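Local atomic coordinates of metallophosphoesterase (Clostridium thermocellum, PDB entry 4J6O), a protein that probably removes phosphate from RNA ends as the metal-dependent 2',3' phosphatase component of the bacterial Pnkp-Hen1 RNA repair system. Residues A[15-20]-A[60-65]; A[204-209]-A[220-225]; A[64-69]-A[89-94]. All blocks are in the same frame, centred on the assembly; numbering follows the deposited sequence.

Interaction 1: residues A[15-20]-A[60-65]. With MN (manganese (II) ion), chain J.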
ATOM      1  N   ASP A  15      12.447  -0.869   2.798  1.00 25.28           N
ATOM      2  CA  ASP A  15      12.128   0.081   1.743  1.00 21.51           C
ATOM      3  C   ASP A  15      10.635   0.066   1.626  1.00 17.78           C
ATOM      4  O   ASP A  15      10.034  -0.995   1.392  1.00 20.03           O
ATOM      5  CB  ASP A  15      12.822  -0.333   0.458  1.00 23.60           C
ATOM      6  CG  ASP A  15      14.331  -0.274   0.608  1.00 25.89           C
ATOM      7  OD1 ASP A  15      14.838   0.768   1.041  1.00 24.45           O
ATOM      8  OD2 ASP A  15      14.983  -1.284   0.313  1.00 27.35           O
ATOM      9  N   ILE A  16      10.056   1.217   1.922  1.00 17.88           N
ATOM     10  CA  ILE A  16       8.597   1.326   2.129  1.00 18.37           C
ATOM     11  C   ILE A  16       7.987   1.969   0.892  1.00 16.17           C
ATOM     12  O   ILE A  16       8.444   3.030   0.465  1.00 17.91           O
ATOM     13  CB  ILE A  16       8.290   2.184   3.373  1.00 17.00           C
ATOM     14  CG1 ILE A  16       9.041   1.644   4.601  1.00 24.41           C
ATOM     15  CG2 ILE A  16       6.761   2.202   3.633  1.00 16.92           C
ATOM     16  CD1 ILE A  16       8.967   2.558   5.786  1.00 23.10           C
ATOM     17  N   ILE A  17       7.017   1.296   0.255  1.00 16.70           N
ATOM     18  CA  ILE A  17       6.612   1.710  -1.117  1.00 16.20           C
ATOM     19  C   ILE A  17       5.117   2.099  -1.075  1.00 17.47           C
ATOM     20  O   ILE A  17       4.286   1.375  -0.504  1.00 17.52           O
ATOM     21  CB  ILE A  17       6.834   0.571  -2.117  1.00 16.35           C
ATOM     22  CG1 ILE A  17       8.361   0.343  -2.276  1.00 19.77           C
ATOM     23  CG2 ILE A  17       6.296   0.936  -3.503  1.00 18.87           C
ATOM     24  CD1 ILE A  17       8.763  -0.785  -3.155  1.00 23.29           C
ATOM     25  N   GLY A  18       4.788   3.226  -1.713  1.00 17.49           N
ATOM     26  CA  GLY A  18       3.413   3.737  -1.726  1.00 17.51           C
ATOM     27  C   GLY A  18       2.541   3.060  -2.776  1.00 15.15           C
ATOM     28  O   GLY A  18       2.854   2.011  -3.317  1.00 19.59           O
ATOM     29  N   ASP A  19       1.368   3.662  -3.014  1.00 16.18           N
ATOM     30  CA  ASP A  19       0.351   2.996  -3.831  1.00 13.20           C
ATOM     31  C   ASP A  19       0.844   2.680  -5.236  1.00 15.52           C
ATOM     32  O   ASP A  19       1.270   3.571  -5.989  1.00 18.49           O
ATOM     33  CB  ASP A  19      -0.842   3.938  -3.994  1.00 15.10           C
ATOM     34  CG  ASP A  19      -1.401   4.431  -2.702  1.00 19.80           C
ATOM     35  OD1 ASP A  19      -0.690   4.868  -1.750  1.00 18.52           O
ATOM     36  OD2 ASP A  19      -2.682   4.471  -2.656  1.00 18.67           O
ATOM     37  N   ILE A  20       0.677   1.420  -5.596  1.00 16.17           N
ATOM     38  CA  ILE A  20       1.116   0.926  -6.870  1.00 15.37           C
ATOM     39  C   ILE A  20       0.034   0.933  -7.945  1.00 16.15           C
ATOM     40  O   ILE A  20       0.331   1.288  -9.087  1.00 18.54           O
ATOM     41  CB  ILE A  20       1.715  -0.475  -6.692  1.00 17.37           C
ATOM     42  CG1 ILE A  20       2.965  -0.381  -5.762  1.00 19.46           C
ATOM     43  CG2 ILE A  20       2.056  -1.101  -8.033  1.00 18.00           C
ATOM     44  CD1 ILE A  20       3.352  -1.750  -5.121  1.00 21.61           C
ATOM     45  N   VAL A  60      11.081  -5.131   1.966  1.00 22.89           N
ATOM     46  CA  VAL A  60      10.123  -4.160   1.446  1.00 20.13           C
ATOM     47  C   VAL A  60       8.867  -4.163   2.315  1.00 20.81           C
ATOM     48  O   VAL A  60       8.336  -5.233   2.685  1.00 23.48           O
ATOM     49  CB  VAL A  60       9.697  -4.497  -0.001  1.00 21.44           C
ATOM     50  CG1 VAL A  60       8.601  -3.471  -0.491  1.00 19.74           C
ATOM     51  CG2 VAL A  60      10.879  -4.478  -0.957  1.00 25.41           C
ATOM     52  N   LEU A  61       8.334  -2.966   2.539  1.00 18.95           N
ATOM     53  CA  LEU A  61       7.025  -2.834   3.194  1.00 17.48           C
ATOM     54  C   LEU A  61       6.086  -2.133   2.234  1.00 19.02           C
ATOM     55  O   LEU A  61       6.334  -0.988   1.882  1.00 18.54           O
ATOM     56  CB  LEU A  61       7.154  -1.990   4.469  1.00 20.92           C
ATOM     57  CG  LEU A  61       8.130  -2.511   5.516  1.00 22.64           C
ATOM     58  CD1 LEU A  61       8.109  -1.525   6.689  1.00 26.55           C
ATOM     59  CD2 LEU A  61       7.783  -3.914   5.998  1.00 24.90           C
ATOM     60  N   PHE A  62       5.039  -2.836   1.777  1.00 17.34           N
ATOM     61  CA  PHE A  62       4.095  -2.238   0.819  1.00 16.70           C
ATOM     62  C   PHE A  62       2.977  -1.623   1.606  1.00 18.00           C
ATOM     63  O   PHE A  62       2.462  -2.261   2.529  1.00 19.10           O
ATOM     64  CB  PHE A  62       3.533  -3.302  -0.129  1.00 16.48           C
ATOM     65  CG  PHE A  62       4.533  -3.844  -1.139  1.00 16.85           C
ATOM     66  CD1 PHE A  62       4.873  -3.116  -2.272  1.00 18.18           C
ATOM     67  CD2 PHE A  62       5.142  -5.093  -0.952  1.00 19.12           C
ATOM     68  CE1 PHE A  62       5.803  -3.629  -3.202  1.00 18.93           C
ATOM     69  CE2 PHE A  62       6.082  -5.599  -1.894  1.00 22.55           C
ATOM     70  CZ  PHE A  62       6.402  -4.860  -3.017  1.00 20.80           C
ATOM     71  N   LEU A  63       2.557  -0.427   1.178  1.00 15.71           N
ATOM     72  CA  LEU A  63       1.519   0.339   1.892  1.00 15.70           C
ATOM     73  C   LEU A  63       0.131   0.043   1.350  1.00 20.68           C
ATOM     74  O   LEU A  63      -0.881   0.630   1.816  1.00 21.46           O
ATOM     75  CB  LEU A  63       1.819   1.815   1.869  1.00 16.11           C
ATOM     76  CG  LEU A  63       3.104   2.226   2.567  1.00 17.00           C
ATOM     77  CD1 LEU A  63       3.218   3.760   2.520  1.00 16.47           C
ATOM     78  CD2 LEU A  63       3.047   1.763   4.021  1.00 20.97           C
ATOM     79  N   GLY A  64       0.078  -0.900   0.437  1.00 18.51           N
ATOM     80  CA  GLY A  64      -1.184  -1.381  -0.108  1.00 20.48           C
ATOM     81  C   GLY A  64      -1.681  -0.560  -1.283  1.00 20.50           C
ATOM     82  O   GLY A  64      -0.923   0.234  -1.883  1.00 18.58           O
ATOM     83  N   ASP A  65      -2.943  -0.730  -1.627  1.00 17.48           N
ATOM     84  CA  ASP A  65      -3.548  -0.189  -2.875  1.00 16.91           C
ATOM     85  C   ASP A  65      -2.729  -0.699  -4.065  1.00 18.40           C
ATOM     86  O   ASP A  65      -2.214   0.057  -4.896  1.00 19.43           O
ATOM     87  CB  ASP A  65      -3.657   1.325  -2.855  1.00 18.78           C
ATOM     88  CG  ASP A  65      -5.061   1.798  -2.374  1.00 23.92           C
ATOM     89  OD1 ASP A  65      -5.795   0.933  -1.876  1.00 19.19           O
ATOM     90  OD2 ASP A  65      -5.399   2.985  -2.472  1.00 18.58           O
TER
HETATM   91 MN    MN J 508      -4.628   4.667  -3.577  1.00 18.86          MN
HETATM   92  O   HOH W   1       1.982  -0.478  -2.005  1.00 28.01           O
HETATM   93  O   HOH W   2      -0.596   2.580  -0.279  1.00 33.18           O
HETATM   94  O   HOH W   3      -3.761   6.562  -4.570  1.00 20.73           O
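D19 and D65 of this contact meet at the manganese site of the calcineurin-like fold, where two parallel central strands end. Strands 15-17 and 60-62 run side by side, with axes 21° apart. L61 N donates to D15 O, I17 N to L61 O at 2.9 Å, and L63 N to I17 O at 3.0 Å. On one face of the sheet I16 and L61 lie alongside each other, CG1 to CD1 at 3.9 Å, and I16 CG2 touches L63 CD2. On the other face I17 CD1 reaches V60 CG1. V60 CG1 also sits over the centre of one face of the F62 ring. I20 CD1 meets F62 CD1 obliquely at 3.5 Å. One water lies near G18 O and G64 O and accepts weakly from L63 N. A second donates to G64 O at 2.9 Å and weakly to D19 OD1. D19 OD2 and D65 OD2 each bind manganese at 2.2 Å, their carboxylate planes turned 80° apart. H21 is a third protein ligand, and H96 N donates to D65 OD1. The two oxygens lie 3.1 Å apart, D19 OD2 to D65 OD2. The metal cation probably offsets the repulsion expected between their negative charges.

Interaction 2: residues A[204-209]-A[220-225]; sequences VVYGHT and TINIDT
Strands 204-206 and 220-222 run parallel, their axes 4.8 Å apart and 9° from alignment. V204 pairs with T220, V205 with I221 and Y206 with N222. I221 N donates to V204 O, and Y206 N to I221 O. I223 N then bonds to Y206 O at 2.8 Å, carrying the pairing just past the strand.

V205 and I221 point the same way on one face of the sheet, CG2 to CG2 at 3.9 Å. I223 CD1 reaches across to V205 CG1. Both I223 and V205 also touch I16 of the other sheet.

Y206 and N222 occupy the opposite face. Y206 has its CG between the backbone N and the carbonyl carbon (chi1 70°), and the ring lies back against strand 220-222. N222 CB sits over one ring face, toward the rim, in a CH-pi contact 4.0 Å from the Y206 ring centroid. W194 packs edge-to-face with Y206. A water links Y206 OH and T220 OG1, while T220 OG1 also bonds to V217 O.

The amide of N222 bridges the loops beyond the strands. Its ND2 donates to T209 O at 2.9 Å, with the acceptor 22° out of the amide plane. Its OD1 accepts from D224 N at 3.0 Å, closing an Asx turn. One side chain thus ties down both loops. D224 CB packs on G207 CA at 3.8 Å. D224 OD1 accepts from G226 N.

The loops face the metal centre: the D224 side chain comes within about 4 Å of the manganese. H208 ND1 weakly bonds a citrate, probably from the crystallisation liquor. The G207-H208 pair after a strand fits the Gly-His motif at the active-site edge of calcineurin-like phosphoesterases.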
ATOM      1  N   VAL A 204       5.604   7.577  11.334  1.00 22.99           N
ATOM      2  CA  VAL A 204       4.550   6.868  10.613  1.00 21.16           C
ATOM      3  C   VAL A 204       4.732   7.131   9.147  1.00 21.18           C
ATOM      4  O   VAL A 204       4.661   8.274   8.708  1.00 19.96           O
ATOM      5  CB  VAL A 204       3.118   7.365  11.007  1.00 24.76           C
ATOM      6  CG1 VAL A 204       2.053   6.519  10.322  1.00 22.84           C
ATOM      7  CG2 VAL A 204       2.978   7.374  12.543  1.00 23.23           C
ATOM      8  N   VAL A 205       4.963   6.059   8.385  1.00 19.78           N
ATOM      9  CA  VAL A 205       5.077   6.186   6.916  1.00 16.71           C
ATOM     10  C   VAL A 205       3.780   5.591   6.360  1.00 17.53           C
ATOM     11  O   VAL A 205       3.412   4.458   6.688  1.00 18.15           O
ATOM     12  CB  VAL A 205       6.285   5.423   6.429  1.00 17.66           C
ATOM     13  CG1 VAL A 205       6.460   5.585   4.929  1.00 19.95           C
ATOM     14  CG2 VAL A 205       7.558   5.899   7.168  1.00 20.27           C
ATOM     15  N   TYR A 206       3.098   6.368   5.531  1.00 16.80           N
ATOM     16  CA  TYR A 206       1.778   5.992   5.060  1.00 15.03           C
ATOM     17  C   TYR A 206       1.553   6.508   3.658  1.00 17.92           C
ATOM     18  O   TYR A 206       2.450   7.159   3.101  1.00 17.72           O
ATOM     19  CB  TYR A 206       0.688   6.493   6.072  1.00 15.69           C
ATOM     20  CG  TYR A 206       0.521   8.003   6.099  1.00 19.96           C
ATOM     21  CD1 TYR A 206       1.452   8.837   6.729  1.00 21.07           C
ATOM     22  CD2 TYR A 206      -0.608   8.566   5.540  1.00 20.58           C
ATOM     23  CE1 TYR A 206       1.279  10.212   6.726  1.00 22.99           C
ATOM     24  CE2 TYR A 206      -0.806   9.938   5.525  1.00 23.48           C
ATOM     25  CZ  TYR A 206       0.163  10.750   6.112  1.00 23.63           C
ATOM     26  OH  TYR A 206      -0.024  12.099   6.123  1.00 27.43           O
ATOM     27  N   GLY A 207       0.394   6.192   3.066  1.00 17.69           N
ATOM     28  CA  GLY A 207       0.147   6.550   1.671  1.00 18.35           C
ATOM     29  C   GLY A 207      -1.345   6.821   1.486  1.00 17.69           C
ATOM     30  O   GLY A 207      -2.053   5.990   0.876  1.00 18.43           O
ATOM     31  N   HIS A 208      -1.826   7.947   2.007  1.00 22.28           N
ATOM     32  CA  HIS A 208      -3.255   8.186   1.980  1.00 20.70           C
ATOM     33  C   HIS A 208      -3.669   8.924   0.731  1.00 21.05           C
ATOM     34  O   HIS A 208      -3.655   8.344  -0.341  1.00 22.45           O
ATOM     35  CB  HIS A 208      -3.737   8.929   3.251  1.00 22.04           C
ATOM     36  CG  HIS A 208      -5.217   8.837   3.468  1.00 26.28           C
ATOM     37  ND1 HIS A 208      -6.050   8.015   2.742  1.00 28.52           N
ATOM     38  CD2 HIS A 208      -5.992   9.450   4.395  1.00 25.25           C
ATOM     39  CE1 HIS A 208      -7.305   8.170   3.182  1.00 26.24           C
ATOM     40  NE2 HIS A 208      -7.282   9.021   4.181  1.00 29.05           N
ATOM     41  N   THR A 209      -4.098  10.179   0.830  1.00 24.58           N
ATOM     42  CA  THR A 209      -4.485  10.841  -0.409  1.00 23.43           C
ATOM     43  C   THR A 209      -3.196  11.140  -1.201  1.00 21.72           C
ATOM     44  O   THR A 209      -2.149  11.528  -0.651  1.00 26.42           O
ATOM     45  CB  THR A 209      -5.338  12.110  -0.132  1.00 26.77           C
ATOM     46  OG1 THR A 209      -4.572  13.047   0.603  1.00 37.19           O
ATOM     47  CG2 THR A 209      -6.536  11.737   0.674  1.00 26.52           C
ATOM     48  N   THR A 220       5.662  12.173  10.601  1.00 25.41           N
ATOM     49  CA  THR A 220       4.860  11.353   9.678  1.00 22.95           C
ATOM     50  C   THR A 220       5.232  11.706   8.276  1.00 24.18           C
ATOM     51  O   THR A 220       5.615  12.836   8.024  1.00 27.11           O
ATOM     52  CB  THR A 220       3.285  11.545   9.812  1.00 26.05           C
ATOM     53  OG1 THR A 220       2.861  12.782   9.228  1.00 26.64           O
ATOM     54  CG2 THR A 220       2.837  11.524  11.286  1.00 25.99           C
ATOM     55  N   ILE A 221       5.009  10.795   7.339  1.00 23.46           N
ATOM     56  CA  ILE A 221       5.257  11.160   5.930  1.00 22.75           C
ATOM     57  C   ILE A 221       4.348  10.363   5.014  1.00 20.86           C
ATOM     58  O   ILE A 221       4.269   9.132   5.112  1.00 20.83           O
ATOM     59  CB  ILE A 221       6.741  10.939   5.540  1.00 23.78           C
ATOM     60  CG1 ILE A 221       6.982  11.350   4.062  1.00 24.72           C
ATOM     61  CG2 ILE A 221       7.246   9.522   5.818  1.00 24.72           C
ATOM     62  CD1 ILE A 221       8.459  11.426   3.704  1.00 31.74           C
ATOM     63  N   ASN A 222       3.674  11.062   4.128  1.00 23.49           N
ATOM     64  CA  ASN A 222       2.786  10.415   3.180  1.00 17.77           C
ATOM     65  C   ASN A 222       3.603  10.259   1.900  1.00 19.53           C
ATOM     66  O   ASN A 222       4.074  11.258   1.323  1.00 23.22           O
ATOM     67  CB  ASN A 222       1.595  11.344   2.931  1.00 23.67           C
ATOM     68  CG  ASN A 222       0.611  10.797   1.881  1.00 22.13           C
ATOM     69  OD1 ASN A 222       0.915   9.857   1.162  1.00 22.61           O
ATOM     70  ND2 ASN A 222      -0.572  11.428   1.781  1.00 24.46           N
ATOM     71  N   ILE A 223       3.796   9.024   1.485  1.00 17.78           N
ATOM     72  CA  ILE A 223       4.620   8.779   0.289  1.00 18.26           C
ATOM     73  C   ILE A 223       3.828   8.321  -0.956  1.00 16.39           C
ATOM     74  O   ILE A 223       4.399   7.789  -1.914  1.00 18.68           O
ATOM     75  CB  ILE A 223       5.740   7.743   0.585  1.00 16.68           C
ATOM     76  CG1 ILE A 223       5.170   6.377   0.941  1.00 17.55           C
ATOM     77  CG2 ILE A 223       6.692   8.270   1.685  1.00 23.18           C
ATOM     78  CD1 ILE A 223       6.296   5.272   0.957  1.00 18.99           C
ATOM     79  N   ASP A 224       2.507   8.539  -0.952  1.00 19.47           N
ATOM     80  CA  ASP A 224       1.753   8.295  -2.190  1.00 15.72           C
ATOM     81  C   ASP A 224       1.871   9.470  -3.142  1.00 21.09           C
ATOM     82  O   ASP A 224       1.120  10.442  -2.999  1.00 21.29           O
ATOM     83  CB  ASP A 224       0.269   8.051  -1.864  1.00 19.01           C
ATOM     84  CG  ASP A 224      -0.558   7.755  -3.107  1.00 21.69           C
ATOM     85  OD1 ASP A 224       0.046   7.677  -4.184  1.00 18.59           O
ATOM     86  OD2 ASP A 224      -1.808   7.565  -2.989  1.00 19.70           O
ATOM     87  N   THR A 225       2.795   9.354  -4.099  1.00 18.55           N
ATOM     88  CA  THR A 225       3.089  10.424  -5.052  1.00 19.88           C
ATOM     89  C   THR A 225       2.376  10.162  -6.360  1.00 20.90           C
ATOM     90  O   THR A 225       2.769  10.689  -7.395  1.00 21.70           O
ATOM     91  CB  THR A 225       4.605  10.562  -5.211  1.00 21.08           C
ATOM     92  OG1 THR A 225       5.220   9.261  -5.290  1.00 21.54           O
ATOM     93  CG2 THR A 225       5.130  11.282  -3.965  1.00 24.74           C
TER
HETATM   94  O   HOH W   4       2.243  13.492   6.714  1.00 32.36           O

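Interaction 3: residues A[64-69]-A[89-94]; sequences GDLVDR and ALCVPG. With MN (manganese (II) ion), chain J.
Close backbone packing dominates where G64 meets V92 and G94. G64 CA lies 3.1 Å from V92 O and 3.9 Å from G94 N. With no side chain on G64 or G94, the two chains can come this near, and the CA atoms of D65 and G94 are 4.4 Å apart. G64 has a positive phi of 87°, a backbone shape that leaves no room for a side chain beside the carbonyl O of L63; the sharp turn follows at D65. G64 N is 3.3 Å from V92 O, but the angle is too poor for a hydrogen bond.

Apolar contact is small. L66, which also packs on V80 of helix 73-86, touches C91 SG with its CD1 at 4.1 Å. The sulfur lies anti to the backbone N of C91 (chi1 -171°), an orientation that carries it toward the other segment. C91 SG also comes within 4.4 Å of G64 CA.

Polar ties run mainly through residues just past G94. D97 OD2 accepts from both D65 N and G94 N, and D97 OD1 accepts from L66 N, so a single carboxylate clamps the two segments together. V67 O bonds H21 ND1, which probably orients that manganese ligand.

Across the contact itself, D65 OD1 rests 3.3 Å from G94 CA while accepting from H96 N, in the first turn of helix 95-104. G94 occupies the N-cap position of that helix, so D65 lies against its start.

The loop 64-69 reads GDLVDR, and G94 begins GNHD. These are the Gly-Asp-x-x-Asp-Arg and Gly-Asn-His-Asp signatures of calcineurin-like phosphoesterases, brought together here beside the manganese.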
ATOM      1  N   GLY A  64       0.078  -0.900   0.437  1.00 18.51           N
ATOM      2  CA  GLY A  64      -1.184  -1.381  -0.108  1.00 20.48           C
ATOM      3  C   GLY A  64      -1.681  -0.560  -1.283  1.00 20.50           C
ATOM      4  O   GLY A  64      -0.923   0.234  -1.883  1.00 18.58           O
ATOM      5  N   ASP A  65      -2.943  -0.730  -1.627  1.00 17.48           N
ATOM      6  CA  ASP A  65      -3.548  -0.189  -2.875  1.00 16.91           C
ATOM      7  C   ASP A  65      -2.729  -0.699  -4.065  1.00 18.40           C
ATOM      8  O   ASP A  65      -2.214   0.057  -4.896  1.00 19.43           O
ATOM      9  CB  ASP A  65      -3.657   1.325  -2.855  1.00 18.78           C
ATOM     10  CG  ASP A  65      -5.061   1.798  -2.374  1.00 23.92           C
ATOM     11  OD1 ASP A  65      -5.795   0.933  -1.876  1.00 19.19           O
ATOM     12  OD2 ASP A  65      -5.399   2.985  -2.472  1.00 18.58           O
ATOM     13  N   LEU A  66      -2.580  -2.025  -4.095  1.00 18.99           N
ATOM     14  CA  LEU A  66      -1.895  -2.760  -5.200  1.00 18.72           C
ATOM     15  C   LEU A  66      -2.742  -2.814  -6.455  1.00 21.32           C
ATOM     16  O   LEU A  66      -2.201  -2.850  -7.572  1.00 20.94           O
ATOM     17  CB  LEU A  66      -1.612  -4.214  -4.735  1.00 19.86           C
ATOM     18  CG  LEU A  66      -0.898  -4.366  -3.415  1.00 22.23           C
ATOM     19  CD1 LEU A  66      -0.741  -5.899  -3.191  1.00 25.15           C
ATOM     20  CD2 LEU A  66       0.462  -3.667  -3.416  1.00 18.72           C
ATOM     21  N   VAL A  67      -4.076  -2.792  -6.269  1.00 20.23           N
ATOM     22  CA  VAL A  67      -4.984  -3.037  -7.372  1.00 21.48           C
ATOM     23  C   VAL A  67      -5.709  -1.779  -7.810  1.00 21.36           C
ATOM     24  O   VAL A  67      -5.559  -0.739  -7.195  1.00 22.03           O
ATOM     25  CB  VAL A  67      -6.013  -4.134  -6.960  1.00 22.62           C
ATOM     26  CG1 VAL A  67      -5.280  -5.420  -6.483  1.00 23.36           C
ATOM     27  CG2 VAL A  67      -6.899  -3.638  -5.821  1.00 23.90           C
ATOM     28  N   ASP A  68      -6.414  -1.881  -8.947  1.00 24.28           N
ATOM     29  CA  ASP A  68      -7.216  -0.806  -9.560  1.00 21.71           C
ATOM     30  C   ASP A  68      -6.409   0.162 -10.396  1.00 25.07           C
ATOM     31  O   ASP A  68      -5.228   0.400 -10.109  1.00 22.70           O
ATOM     32  CB  ASP A  68      -8.031  -0.052  -8.504  1.00 24.12           C
ATOM     33  CG  ASP A  68      -9.164  -0.921  -7.903  1.00 27.87           C
ATOM     34  OD1 ASP A  68      -9.287  -2.105  -8.268  1.00 27.14           O
ATOM     35  OD2 ASP A  68      -9.879  -0.400  -7.035  1.00 29.14           O
ATOM     36  N   ARG A  69      -7.030   0.642 -11.478  1.00 25.66           N
ATOM     37  CA  ARG A  69      -6.587   1.777 -12.301  1.00 24.51           C
ATOM     38  C   ARG A  69      -5.533   1.442 -13.323  1.00 25.77           C
ATOM     39  O   ARG A  69      -5.693   1.715 -14.512  1.00 27.32           O
ATOM     40  CB  ARG A  69      -6.092   2.971 -11.501  1.00 21.78           C
ATOM     41  CG  ARG A  69      -7.187   3.625 -10.639  1.00 24.59           C
ATOM     42  CD  ARG A  69      -6.661   4.867  -9.960  1.00 25.47           C
ATOM     43  NE  ARG A  69      -7.716   5.575  -9.205  1.00 24.28           N
ATOM     44  CZ  ARG A  69      -7.761   5.645  -7.880  1.00 24.51           C
ATOM     45  NH1 ARG A  69      -6.852   5.016  -7.125  1.00 23.46           N
ATOM     46  NH2 ARG A  69      -8.745   6.325  -7.276  1.00 25.04           N
ATOM     47  N   ALA A  89       9.135  -9.313   1.935  1.00 25.57           N
ATOM     48  CA  ALA A  89       8.199  -8.187   2.105  1.00 26.50           C
ATOM     49  C   ALA A  89       7.081  -8.423   3.125  1.00 21.19           C
ATOM     50  O   ALA A  89       6.709  -9.564   3.453  1.00 27.18           O
ATOM     51  CB  ALA A  89       7.572  -7.819   0.752  1.00 28.17           C
ATOM     52  N   LEU A  90       6.543  -7.304   3.615  1.00 22.44           N
ATOM     53  CA  LEU A  90       5.246  -7.322   4.257  1.00 22.77           C
ATOM     54  C   LEU A  90       4.328  -6.327   3.516  1.00 19.32           C
ATOM     55  O   LEU A  90       4.789  -5.466   2.787  1.00 22.48           O
ATOM     56  CB  LEU A  90       5.307  -6.881   5.721  1.00 25.16           C
ATOM     57  CG  LEU A  90       6.189  -7.678   6.710  1.00 32.98           C
ATOM     58  CD1 LEU A  90       6.260  -6.966   8.039  1.00 29.09           C
ATOM     59  CD2 LEU A  90       5.665  -9.073   6.868  1.00 30.39           C
ATOM     60  N   CYS A  91       3.031  -6.511   3.690  1.00 21.83           N
ATOM     61  CA  CYS A  91       2.061  -5.641   3.020  1.00 22.09           C
ATOM     62  C   CYS A  91       0.937  -5.325   3.994  1.00 20.97           C
ATOM     63  O   CYS A  91       0.472  -6.210   4.779  1.00 25.92           O
ATOM     64  CB  CYS A  91       1.489  -6.384   1.806  1.00 24.98           C
ATOM     65  SG  CYS A  91       0.449  -5.363   0.687  1.00 25.00           S
ATOM     66  N   VAL A  92       0.512  -4.067   3.990  1.00 20.66           N
ATOM     67  CA  VAL A  92      -0.674  -3.669   4.751  1.00 19.54           C
ATOM     68  C   VAL A  92      -1.701  -3.322   3.695  1.00 20.39           C
ATOM     69  O   VAL A  92      -1.402  -3.040   2.527  1.00 19.71           O
ATOM     70  CB  VAL A  92      -0.399  -2.486   5.735  1.00 17.43           C
ATOM     71  CG1 VAL A  92       0.623  -2.937   6.768  1.00 19.65           C
ATOM     72  CG2 VAL A  92       0.126  -1.248   5.003  1.00 20.19           C
ATOM     73  N   PRO A  93      -2.952  -3.421   4.067  1.00 21.85           N
ATOM     74  CA  PRO A  93      -3.986  -3.275   3.065  1.00 19.16           C
ATOM     75  C   PRO A  93      -4.395  -1.829   2.800  1.00 20.68           C
ATOM     76  O   PRO A  93      -4.474  -1.020   3.698  1.00 19.59           O
ATOM     77  CB  PRO A  93      -5.162  -4.050   3.710  1.00 21.41           C
ATOM     78  CG  PRO A  93      -5.014  -3.738   5.173  1.00 19.11           C
ATOM     79  CD  PRO A  93      -3.472  -3.836   5.377  1.00 21.75           C
ATOM     80  N   GLY A  94      -4.693  -1.545   1.518  1.00 21.02           N
ATOM     81  CA  GLY A  94      -5.332  -0.293   1.159  1.00 20.66           C
ATOM     82  C   GLY A  94      -6.841  -0.509   1.007  1.00 22.27           C
ATOM     83  O   GLY A  94      -7.317  -1.669   0.903  1.00 20.19           O
TER
HETATM   84 MN    MN J 508      -4.628   4.667  -3.577  1.00 18.86          MN
HETATM   85  O   HOH W   3      -3.761   6.562  -4.570  1.00 20.73           O

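Along the chain, interaction 1 opens first, interaction 3 begins on its second segment at G64 and D65, and interaction 2 comes last. Interactions 1 and 3 have centres about 7 Å apart and share one sheet, in which strand 59-62 lies between 14-17 and 89-91. Helix 73-86 connects 59-62 to 89-91 in a beta-alpha-beta crossover. Interaction 2 belongs to the other sheet, its centre about 10 Å from interaction 1 and 13 Å from interaction 3. I16 and I223 pack the sheets together, and D19 OD1 and D224 OD2 lie 3.2 Å apart. Loops from both sheets thus converge around the manganese site.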